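Local coordinates for cytochrome c family protein (Geobacter sulfurreducens, PDB 1RWJ) that probably carries electrons, as one three-heme, c7-type domain of a longer polymeric cytochrome c, at residues D53-K58 with S71-C76. Numbering follows the deposited sequence.
Sequences DMDKGK and SSASDC. With HEC (heme c), chain D.
Ser72 faces the end of helix 51-55 with its hydroxyl, which lies over the flank of Met54, OG to CB 3.6 Å. With chi1 at 62°, OG sits between its own backbone N and carbonyl carbon and points across at the helix. The carboxylate of Asp55 leans in beside it, and OD2 skims the methyl of Ala73, CB lying 4.2 Å away.

No direct hydrogen bond joins the two segments; water does the work. One water gives a proton to Asp55 OD2 at 2.5 Å and takes one from Ser72 OG. A second donates to Ser72 OG at 2.6 Å and reaches Asp55 OD2 weakly, so the hydroxyl is gripped by water both as donor and as acceptor.

Lys58 N to Asp53 O and Gly57 N to Met54 O, with Gly57 at positive phi, close the helix in a Schellman motif. In segment 71-76, Ser71 OG accepts from Ala73 N at 2.9 Å, an ST turn inside the type I beta turn 71-74.

Both sides meet the same heme. Met54 leaves Ser72 at CB and, bending at chi3 (-147°), rests CE on the face of the porphyrin over one pyrrole, 3.6 Å from C2D. Cys76 SG is bonded covalently to CAB, and Met51, earlier on the helix, is an axial ligand of the iron. The helix that carries the axial methionine thus meets the loop leading to the heme-binding cysteine through a few contacts of carbon with oxygen and a polar seam bridged by two waters, with the shared heme as the firmer link.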
loop_
_atom_site.group_PDB
_atom_site.type_symbol
_atom_site.label_atom_id
_atom_site.label_comp_id
_atom_site.label_asym_id
_atom_site.label_seq_id
_atom_site.Cartn_x
_atom_site.Cartn_y
_atom_site.Cartn_z
ATOM N N ASP A 53 7.108 1.363 9.965
ATOM C CA ASP A 53 5.723 1.657 10.329
ATOM C C ASP A 53 4.845 0.470 9.956
ATOM O O ASP A 53 3.922 0.101 10.689
ATOM C CB ASP A 53 5.210 2.899 9.595
ATOM C CG ASP A 53 5.868 4.183 10.074
ATOM O OD1 ASP A 53 6.183 4.286 11.277
ATOM O OD2 ASP A 53 6.049 5.094 9.242
ATOM N N MET A 54 5.128 -0.123 8.801
ATOM C CA MET A 54 4.361 -1.274 8.345
ATOM C C MET A 54 4.532 -2.444 9.304
ATOM O O MET A 54 3.593 -3.208 9.533
ATOM C CB MET A 54 4.794 -1.668 6.935
ATOM C CG MET A 54 4.297 -0.694 5.882
ATOM S SD MET A 54 4.877 -1.055 4.228
ATOM C CE MET A 54 5.018 0.627 3.575
ATOM N N ASP A 55 5.732 -2.574 9.864
ATOM C CA ASP A 55 6.013 -3.640 10.820
ATOM C C ASP A 55 5.123 -3.459 12.042
ATOM O O ASP A 55 4.808 -4.422 12.737
ATOM C CB ASP A 55 7.484 -3.603 11.247
ATOM C CG ASP A 55 8.406 -4.242 10.226
ATOM O OD1 ASP A 55 9.614 -3.924 10.236
ATOM O OD2 ASP A 55 7.928 -5.074 9.426
ATOM N N LYS A 56 4.715 -2.217 12.292
ATOM C CA LYS A 56 3.850 -1.900 13.425
ATOM C C LYS A 56 2.364 -1.915 13.062
ATOM O O LYS A 56 1.527 -1.482 13.854
ATOM C CB LYS A 56 4.221 -0.532 14.008
ATOM C CG LYS A 56 5.605 -0.479 14.628
ATOM C CD LYS A 56 5.908 0.906 15.179
ATOM N N GLY A 57 2.038 -2.401 11.867
ATOM C CA GLY A 57 0.645 -2.477 11.459
ATOM C C GLY A 57 0.050 -1.285 10.728
ATOM O O GLY A 57 -1.167 -1.217 10.526
ATOM N N LYS A 58 0.895 -0.348 10.318
ATOM C CA LYS A 58 0.425 0.834 9.608
ATOM C C LYS A 58 0.605 0.641 8.108
ATOM O O LYS A 58 1.342 -0.247 7.679
ATOM C CB LYS A 58 1.218 2.060 10.064
ATOM C CG LYS A 58 1.217 2.269 11.570
ATOM C CD LYS A 58 2.212 3.342 11.973
ATOM C CE LYS A 58 2.358 3.418 13.483
ATOM N NZ LYS A 58 3.407 4.402 13.877
ATOM N N SER A 71 3.806 -11.023 4.476
ATOM C CA SER A 71 4.507 -10.046 5.306
ATOM C C SER A 71 5.280 -8.979 4.542
ATOM O O SER A 71 5.908 -9.258 3.521
ATOM C CB SER A 71 5.465 -10.770 6.256
ATOM O OG SER A 71 6.266 -9.840 6.963
ATOM N N SER A 72 5.243 -7.752 5.055
ATOM C CA SER A 72 5.957 -6.655 4.419
ATOM C C SER A 72 7.429 -6.720 4.808
ATOM O O SER A 72 8.234 -5.908 4.354
ATOM C CB SER A 72 5.368 -5.311 4.859
ATOM O OG SER A 72 5.511 -5.137 6.258
ATOM N N ALA A 73 7.774 -7.691 5.650
ATOM C CA ALA A 73 9.152 -7.855 6.105
ATOM C C ALA A 73 9.988 -8.661 5.116
ATOM O O ALA A 73 11.200 -8.810 5.290
ATOM C CB ALA A 73 9.169 -8.524 7.472
ATOM N N SER A 74 9.336 -9.182 4.082
ATOM C CA SER A 74 10.018 -9.968 3.060
ATOM C C SER A 74 9.366 -9.747 1.699
ATOM O O SER A 74 8.447 -8.940 1.573
ATOM C CB SER A 74 9.969 -11.455 3.422
ATOM O OG SER A 74 10.647 -11.706 4.641
ATOM N N ASP A 75 9.846 -10.464 0.686
ATOM C CA ASP A 75 9.303 -10.346 -0.666
ATOM C C ASP A 75 9.318 -8.906 -1.169
ATOM O O ASP A 75 8.336 -8.435 -1.746
ATOM C CB ASP A 75 7.866 -10.879 -0.711
ATOM C CG ASP A 75 7.782 -12.366 -0.431
ATOM O OD1 ASP A 75 8.460 -13.142 -1.137
ATOM O OD2 ASP A 75 7.033 -12.758 0.490
ATOM N N CYS A 76 10.433 -8.215 -0.954
ATOM C CA CYS A 76 10.584 -6.825 -1.378
ATOM C C CYS A 76 10.135 -6.617 -2.819
ATOM O O CYS A 76 9.418 -5.663 -3.129
ATOM C CB CYS A 76 12.046 -6.391 -1.269
ATOM S SG CYS A 76 12.856 -6.778 0.311
HETATM FE FE HEC D . 9.093 -1.255 1.024
HETATM C CHA HEC D . 8.831 2.121 1.329
HETATM C CHB HEC D . 12.494 -1.031 1.206
HETATM C CHC HEC D . 9.265 -4.676 1.247
HETATM C CHD HEC D . 5.773 -1.458 0.194
HETATM N NA HEC D . 10.373 0.216 1.260
HETATM C C1A HEC D . 10.086 1.549 1.499
HETATM C C2A HEC D . 11.304 2.312 1.715
HETATM C C3A HEC D . 12.335 1.458 1.517
HETATM C C4A HEC D . 11.766 0.157 1.257
HETATM C CMA HEC D . 13.818 1.827 1.582
HETATM C CAA HEC D . 11.390 3.750 2.231
HETATM C CBA HEC D . 11.000 3.873 3.702
HETATM C CGA HEC D . 11.886 3.036 4.607
HETATM O O1A HEC D . 13.106 3.295 4.649
HETATM O O2A HEC D . 11.368 2.115 5.271
HETATM N NB HEC D . 10.543 -2.555 1.253
HETATM C C1B HEC D . 11.907 -2.306 1.207
HETATM C C2B HEC D . 12.655 -3.542 1.290
HETATM C C3B HEC D . 11.754 -4.550 1.436
HETATM C C4B HEC D . 10.438 -3.939 1.377
HETATM C CMB HEC D . 14.170 -3.676 1.163
HETATM C CAB HEC D . 12.020 -6.026 1.726
HETATM C CBB HEC D . 12.760 -6.298 3.028
HETATM N NC HEC D . 7.799 -2.737 0.828
HETATM C C1C HEC D . 8.018 -4.111 0.979
HETATM C C2C HEC D . 6.804 -4.870 0.788
HETATM C C3C HEC D . 5.827 -3.969 0.475
HETATM C C4C HEC D . 6.445 -2.648 0.508
HETATM C CMC HEC D . 6.669 -6.388 0.847
HETATM C CAC HEC D . 4.396 -4.269 0.006
HETATM C CBC HEC D . 3.509 -5.036 0.980
HETATM N ND HEC D . 7.665 0.051 0.700
HETATM C C1D HEC D . 6.367 -0.197 0.271
HETATM C C2D HEC D . 5.653 1.054 0.095
HETATM C C3D HEC D . 6.481 2.045 0.490
HETATM C C4D HEC D . 7.728 1.422 0.871
HETATM C CMD HEC D . 4.258 1.228 -0.476
HETATM C CAD HEC D . 6.179 3.537 0.555
HETATM C CBD HEC D . 5.194 3.955 1.633
HETATM C CGD HEC D . 4.970 5.457 1.668
HETATM O O1D HEC D . 3.965 5.891 2.271
HETATM O O2D HEC D . 5.802 6.201 1.101
HETATM O O HOH W 1 7.854 -4.131 7.160
HETATM O O HOH W 2 5.070 -6.561 8.410
#